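Local coordinates for protein mannose-specific lectin (Galanthus nivalis, PDB 1JPC) that binds alpha-linked mannose, with high affinity for alpha-1,3-mannose oligomers, and through its antiviral activity may help defend the plant against infection, at residues T43-L48 against K70-S75; S51-M56 against V63-S68. One frame throughout, in Å; residues are numbered along the deposited sequence. Where two conformers were deposited one is given.

Contact 1: T43-L48 against K70-S75. With MAN (alpha-D-mannopyranose), chain D.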
loop_
_atom_site.group_PDB
_atom_site.type_symbol
_atom_site.label_atom_id
_atom_site.label_comp_id
_atom_site.label_asym_id
_atom_site.label_seq_id
_atom_site.Cartn_x
_atom_site.Cartn_y
_atom_site.Cartn_z
ATOM N N THR A 43 -10.497 23.585 1.725
ATOM C CA THR A 43 -11.447 24.334 0.908
ATOM C C THR A 43 -12.026 25.460 1.776
ATOM O O THR A 43 -12.655 26.381 1.273
ATOM C CB THR A 43 -12.592 23.428 0.388
ATOM O OG1 THR A 43 -13.161 22.698 1.478
ATOM C CG2 THR A 43 -12.074 22.442 -0.636
ATOM N N ASN A 44 -11.808 25.353 3.086
ATOM C CA ASN A 44 -12.263 26.336 4.066
ATOM C C ASN A 44 -13.779 26.483 4.028
ATOM O O ASN A 44 -14.314 27.594 4.060
ATOM C CB ASN A 44 -11.573 27.691 3.840
ATOM C CG ASN A 44 -10.047 27.604 3.925
ATOM O OD1 ASN A 44 -9.482 27.061 4.879
ATOM N ND2 ASN A 44 -9.378 28.137 2.920
ATOM N N THR A 45 -14.466 25.346 3.959
ATOM C CA THR A 45 -15.922 25.317 3.915
ATOM C C THR A 45 -16.519 24.566 5.121
ATOM O O THR A 45 -17.642 24.054 5.063
ATOM C CB THR A 45 -16.431 24.674 2.591
ATOM O OG1 THR A 45 -15.866 23.365 2.440
ATOM C CG2 THR A 45 -16.055 25.534 1.374
ATOM N N GLY A 46 -15.759 24.514 6.214
ATOM C CA GLY A 46 -16.228 23.838 7.412
ATOM C C GLY A 46 -17.351 24.624 8.058
ATOM O O GLY A 46 -17.248 25.848 8.199
ATOM N N GLY A 47 -18.431 23.941 8.423
ATOM C CA GLY A 47 -19.557 24.618 9.040
ATOM C C GLY A 47 -20.652 25.038 8.069
ATOM O O GLY A 47 -21.785 25.276 8.488
ATOM N N LEU A 48 -20.342 25.124 6.777
ATOM C CA LEU A 48 -21.344 25.510 5.782
ATOM C C LEU A 48 -22.427 24.443 5.584
ATOM O O LEU A 48 -23.449 24.711 4.964
ATOM C CB LEU A 48 -20.691 25.838 4.434
ATOM C CG LEU A 48 -19.695 26.999 4.374
ATOM C CD1 LEU A 48 -19.262 27.216 2.931
ATOM C CD2 LEU A 48 -20.310 28.266 4.939
ATOM N N LYS A 70 -26.298 20.493 -3.445
ATOM C CA LYS A 70 -25.908 21.828 -3.887
ATOM C C LYS A 70 -24.378 21.867 -3.769
ATOM O O LYS A 70 -23.822 21.403 -2.768
ATOM C CB LYS A 70 -26.494 22.910 -2.971
ATOM C CG LYS A 70 -27.940 22.710 -2.578
ATOM C CD LYS A 70 -28.871 22.827 -3.768
ATOM C CE LYS A 70 -30.316 22.588 -3.353
ATOM N NZ LYS A 70 -31.251 22.632 -4.511
ATOM N N PRO A 71 -23.677 22.360 -4.807
ATOM C CA PRO A 71 -22.208 22.446 -4.781
ATOM C C PRO A 71 -21.666 23.500 -3.810
ATOM O O PRO A 71 -21.915 24.695 -3.961
ATOM C CB PRO A 71 -21.859 22.781 -6.233
ATOM C CG PRO A 71 -23.071 23.516 -6.719
ATOM C CD PRO A 71 -24.192 22.689 -6.144
ATOM N N ILE A 72 -20.923 23.033 -2.813
ATOM C CA ILE A 72 -20.315 23.867 -1.782
ATOM C C ILE A 72 -18.966 24.423 -2.260
ATOM O O ILE A 72 -18.562 25.520 -1.872
ATOM C CB ILE A 72 -20.078 23.029 -0.488
ATOM C CG1 ILE A 72 -21.398 22.438 0.015
ATOM C CG2 ILE A 72 -19.407 23.862 0.587
ATOM C CD1 ILE A 72 -22.477 23.466 0.314
ATOM N N TRP A 73 -18.263 23.648 -3.081
ATOM C CA TRP A 73 -16.964 24.035 -3.619
ATOM C C TRP A 73 -16.714 23.199 -4.863
ATOM O O TRP A 73 -17.239 22.090 -4.983
ATOM C CB TRP A 73 -15.866 23.762 -2.578
ATOM C CG TRP A 73 -14.449 24.025 -3.057
ATOM C CD1 TRP A 73 -13.744 25.190 -2.937
ATOM C CD2 TRP A 73 -13.580 23.098 -3.727
ATOM N NE1 TRP A 73 -12.498 25.049 -3.495
ATOM C CE2 TRP A 73 -12.366 23.779 -3.988
ATOM C CE3 TRP A 73 -13.710 21.761 -4.138
ATOM C CZ2 TRP A 73 -11.289 23.172 -4.642
ATOM C CZ3 TRP A 73 -12.641 21.156 -4.790
ATOM C CH2 TRP A 73 -11.443 21.863 -5.036
ATOM N N ALA A 74 -15.950 23.732 -5.808
ATOM C CA ALA A 74 -15.632 22.992 -7.023
ATOM C C ALA A 74 -14.286 23.456 -7.532
ATOM O O ALA A 74 -13.838 24.548 -7.184
ATOM C CB ALA A 74 -16.694 23.199 -8.082
ATOM N N SER A 75 -13.603 22.590 -8.273
ATOM C CA SER A 75 -12.309 22.931 -8.835
ATOM C C SER A 75 -12.503 23.823 -10.060
ATOM O O SER A 75 -11.591 24.552 -10.445
ATOM C CB SER A 75 -11.515 21.672 -9.204
ATOM O OG SER A 75 -12.293 20.754 -9.952
HETATM C C1 MAN D . -6.888 25.371 8.475
HETATM C C2 MAN D . -6.980 26.879 8.666
HETATM C C3 MAN D . -7.161 27.577 7.317
HETATM C C4 MAN D . -6.112 27.116 6.304
HETATM C C5 MAN D . -5.991 25.587 6.264
HETATM C C6 MAN D . -4.781 25.134 5.473
HETATM O O2 MAN D . -5.797 27.351 9.296
HETATM O O3 MAN D . -7.046 28.980 7.490
HETATM O O4 MAN D . -6.465 27.603 5.015
HETATM O O5 MAN D . -5.825 25.061 7.593
HETATM O O6 MAN D . -3.580 25.572 6.094
#

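Contact 2: S51-M56 against V63-S68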
loop_
_atom_site.group_PDB
_atom_site.type_symbol
_atom_site.label_atom_id
_atom_site.label_comp_id
_atom_site.label_asym_id
_atom_site.label_seq_id
_atom_site.Cartn_x
_atom_site.Cartn_y
_atom_site.Cartn_z
ATOM N N SER A 51 -22.293 16.481 6.570
ATOM C CA SER A 51 -22.305 15.290 5.728
ATOM C C SER A 51 -22.172 15.470 4.222
ATOM O O SER A 51 -22.963 14.920 3.443
ATOM C CB SER A 51 -23.555 14.476 6.044
ATOM O OG SER A 51 -23.725 14.380 7.451
ATOM N N CYS A 52 -21.165 16.226 3.807
ATOM C CA CYS A 52 -20.910 16.436 2.389
ATOM C C CYS A 52 -20.175 15.224 1.817
ATOM O O CYS A 52 -19.642 14.400 2.562
ATOM C CB CYS A 52 -20.032 17.663 2.185
ATOM S SG CYS A 52 -20.856 19.253 2.463
ATOM N N PHE A 53 -20.184 15.101 0.497
ATOM C CA PHE A 53 -19.473 14.023 -0.181
ATOM C C PHE A 53 -18.663 14.653 -1.308
ATOM O O PHE A 53 -19.012 15.738 -1.784
ATOM C CB PHE A 53 -20.420 12.929 -0.699
ATOM C CG PHE A 53 -21.507 13.421 -1.617
ATOM C CD1 PHE A 53 -21.313 13.453 -2.999
ATOM C CD2 PHE A 53 -22.767 13.771 -1.105
ATOM C CE1 PHE A 53 -22.354 13.821 -3.864
ATOM C CE2 PHE A 53 -23.820 14.142 -1.955
ATOM C CZ PHE A 53 -23.613 14.163 -3.339
ATOM N N LEU A 54 -17.548 14.025 -1.677
ATOM C CA LEU A 54 -16.686 14.541 -2.746
ATOM C C LEU A 54 -16.899 13.716 -4.014
ATOM O O LEU A 54 -16.851 12.488 -3.971
ATOM C CB LEU A 54 -15.216 14.488 -2.306
ATOM C CG LEU A 54 -14.164 14.953 -3.307
ATOM C CD1 LEU A 54 -14.286 16.455 -3.510
ATOM C CD2 LEU A 54 -12.778 14.597 -2.793
ATOM N N SER A 55 -17.141 14.389 -5.134
ATOM C CA SER A 55 -17.381 13.711 -6.401
ATOM C C SER A 55 -16.384 14.119 -7.488
ATOM O O SER A 55 -16.177 15.307 -7.744
ATOM C CB SER A 55 -18.812 13.988 -6.871
ATOM O OG SER A 55 -19.162 13.193 -7.989
ATOM N N MET A 56 -15.730 13.128 -8.083
ATOM C CA MET A 56 -14.789 13.355 -9.169
ATOM C C MET A 56 -15.680 13.016 -10.357
ATOM O O MET A 56 -15.942 11.848 -10.638
ATOM C CB MET A 56 -13.605 12.380 -9.059
ATOM C CG MET A 56 -12.564 12.469 -10.176
ATOM S SD MET A 56 -11.729 14.048 -10.295
ATOM C CE MET A 56 -12.262 14.624 -11.826
ATOM N N VAL A 63 -16.120 18.166 -7.258
ATOM C CA VAL A 63 -17.112 18.952 -6.521
ATOM C C VAL A 63 -17.503 18.420 -5.132
ATOM O O VAL A 63 -17.737 17.220 -4.964
ATOM C CB VAL A 63 -18.426 19.065 -7.358
ATOM C CG1 VAL A 63 -19.381 20.075 -6.733
ATOM C CG2 VAL A 63 -18.120 19.427 -8.810
ATOM N N VAL A 64 -17.580 19.314 -4.145
ATOM C CA VAL A 64 -18.015 18.954 -2.796
ATOM C C VAL A 64 -19.521 19.264 -2.737
ATOM O O VAL A 64 -19.928 20.413 -2.934
ATOM C CB VAL A 64 -17.293 19.788 -1.716
ATOM C CG1 VAL A 64 -17.916 19.535 -0.346
ATOM C CG2 VAL A 64 -15.830 19.437 -1.680
ATOM N N TYR A 65 -20.344 18.248 -2.498
ATOM C CA TYR A 65 -21.798 18.414 -2.438
ATOM C C TYR A 65 -22.380 18.228 -1.043
ATOM O O TYR A 65 -21.905 17.384 -0.285
ATOM C CB TYR A 65 -22.482 17.391 -3.348
ATOM C CG TYR A 65 -22.387 17.674 -4.822
ATOM C CD1 TYR A 65 -23.060 18.758 -5.385
ATOM C CD2 TYR A 65 -21.640 16.849 -5.661
ATOM C CE1 TYR A 65 -22.990 19.016 -6.749
ATOM C CE2 TYR A 65 -21.563 17.096 -7.029
ATOM C CZ TYR A 65 -22.241 18.182 -7.565
ATOM O OH TYR A 65 -22.163 18.444 -8.913
ATOM N N ASN A 66 -23.398 19.009 -0.688
ATOM C CA ASN A 66 -24.041 18.811 0.609
ATOM C C ASN A 66 -25.160 17.790 0.357
ATOM O O ASN A 66 -25.405 17.420 -0.796
ATOM C CB ASN A 66 -24.548 20.134 1.224
ATOM C CG ASN A 66 -25.724 20.759 0.469
ATOM O OD1 ASN A 66 -26.224 20.227 -0.520
ATOM N ND2 ASN A 66 -26.171 21.903 0.961
ATOM N N PRO A 67 -25.832 17.294 1.408
ATOM C CA PRO A 67 -26.897 16.311 1.173
ATOM C C PRO A 67 -27.975 16.747 0.169
ATOM O O PRO A 67 -28.467 15.939 -0.618
ATOM C CB PRO A 67 -27.464 16.093 2.569
ATOM C CG PRO A 67 -26.241 16.244 3.436
ATOM C CD PRO A 67 -25.622 17.497 2.857
ATOM N N SER A 68 -28.291 18.036 0.152
ATOM C CA SER A 68 -29.297 18.568 -0.761
ATOM C C SER A 68 -28.755 18.708 -2.185
ATOM O O SER A 68 -29.376 19.360 -3.029
ATOM C CB SER A 68 -29.795 19.928 -0.256
ATOM O OG SER A 68 -30.163 19.863 1.115
#

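Contact 1: T43-L48 against K70-S75
Thr43 meets the indole of Trp73 through its methyl group, CG2 standing 3.5 Å from the centroid of the five-membered ring and 13° off the ring normal, a CH-pi contact over the face. Its hydroxyl is bound away from the indole: OG1 donates to Thr45 OG1 at 2.9 Å and is also bonded to the backbone N of Leu31. Asn44 faces another way and serves the sugar, its OD1 accepting a hydrogen bond from O4 of the bound mannose at 3.1 Å. With Thr45 the chain returns to the contact, CB lying 3.7 Å from Ile72 CG2, while OG1 is also hydrogen-bonded to the carbonyl of Cys29. Ile72 holds CG2 anti to its backbone N, which presents this methyl to the threonine. A type II turn from Thr45 to Leu48, with Gly46 and Gly47 at its corners, brings Leu48 back alongside, and its CD1 reaches the same methyl, Ile72 CG2, at 4.1 Å. Asn44 belongs to one mannose pocket, whereas Pro71, Ile72, Trp73 and Ala74 belong to the next, so the contact joins two successive carbohydrate sites of the bulb-type lectin fold.

Contact 2: S51-M56 against V63-S68
Phe53 and Tyr65 face each other as a hydrogen-bonded pair in the antiparallel beta hairpin of strands 53-56 and 62-65, the central strands of a four-stranded sheet in the bulb-type lectin fold. The backbone ladder has two such pairs flanking the non-hydrogen-bonded pair Leu54-Val64. Phe53 N donates to Tyr65 O at 3.0 Å, and Tyr65 N returns a straighter bond to Phe53 O at 2.9 Å, with 168° at the hydrogen. Ser55 and Val63 exchange a second pair of N-H to O bonds. Beyond the ladder the ring of Pro67 leans on the backbone, its CG 3.5 Å from Ser51 O.

Apolar contacts divide between the two faces of the sheet. On the face of Leu54 and Val64, Val64 reaches both ways: its CG2 meets Leu54 CD1 and its CG1 meets Cys52 CB, each at 3.8 Å. Met25 of strand 21-25 packs against all three side chains, and Cys52 SG is tied to Cys29 by a disulfide.

Aromatic contacts occupy the face of Phe53, Ser55, Val63 and Tyr65. Phe53 CG sits between the backbone N and carbonyl carbon (chi1 56°), which carries the ring across to the neighbouring strand. Tyr65, a residue of the mannose pocket, meets it obliquely, the planes at 38°, and its OH has a weak hydrogen bond with Gln57 NE2. The CH-pi contact comes from the tyrosine methylene, Tyr65 CB standing over the Phe53 ring toward its rim, 3.7 Å from the centroid and 3.4 Å from CZ.

Contact 2 is the more deeply buried of the two, whereas contact 1 lies at the surface. Both reach the same sheet, where strand 71-74 of contact 1 runs beside strand 62-65 of contact 2, and along the chain the hairpin is nested inside the loop that contact 1 closes. Val64 links them, its O and N probably hydrogen-bonded to Ile72 N and Trp73 O at 2.8 and 2.9 Å. Their chemistry follows their place: paired strands in 51-56 and 63-68 are joined by backbone bonds as well as side chains, while loop 43-48 meets 70-75 by side-chain packing. Tyr65 and residues 71-74 help form the same mannose pocket, and Asn44 serves another.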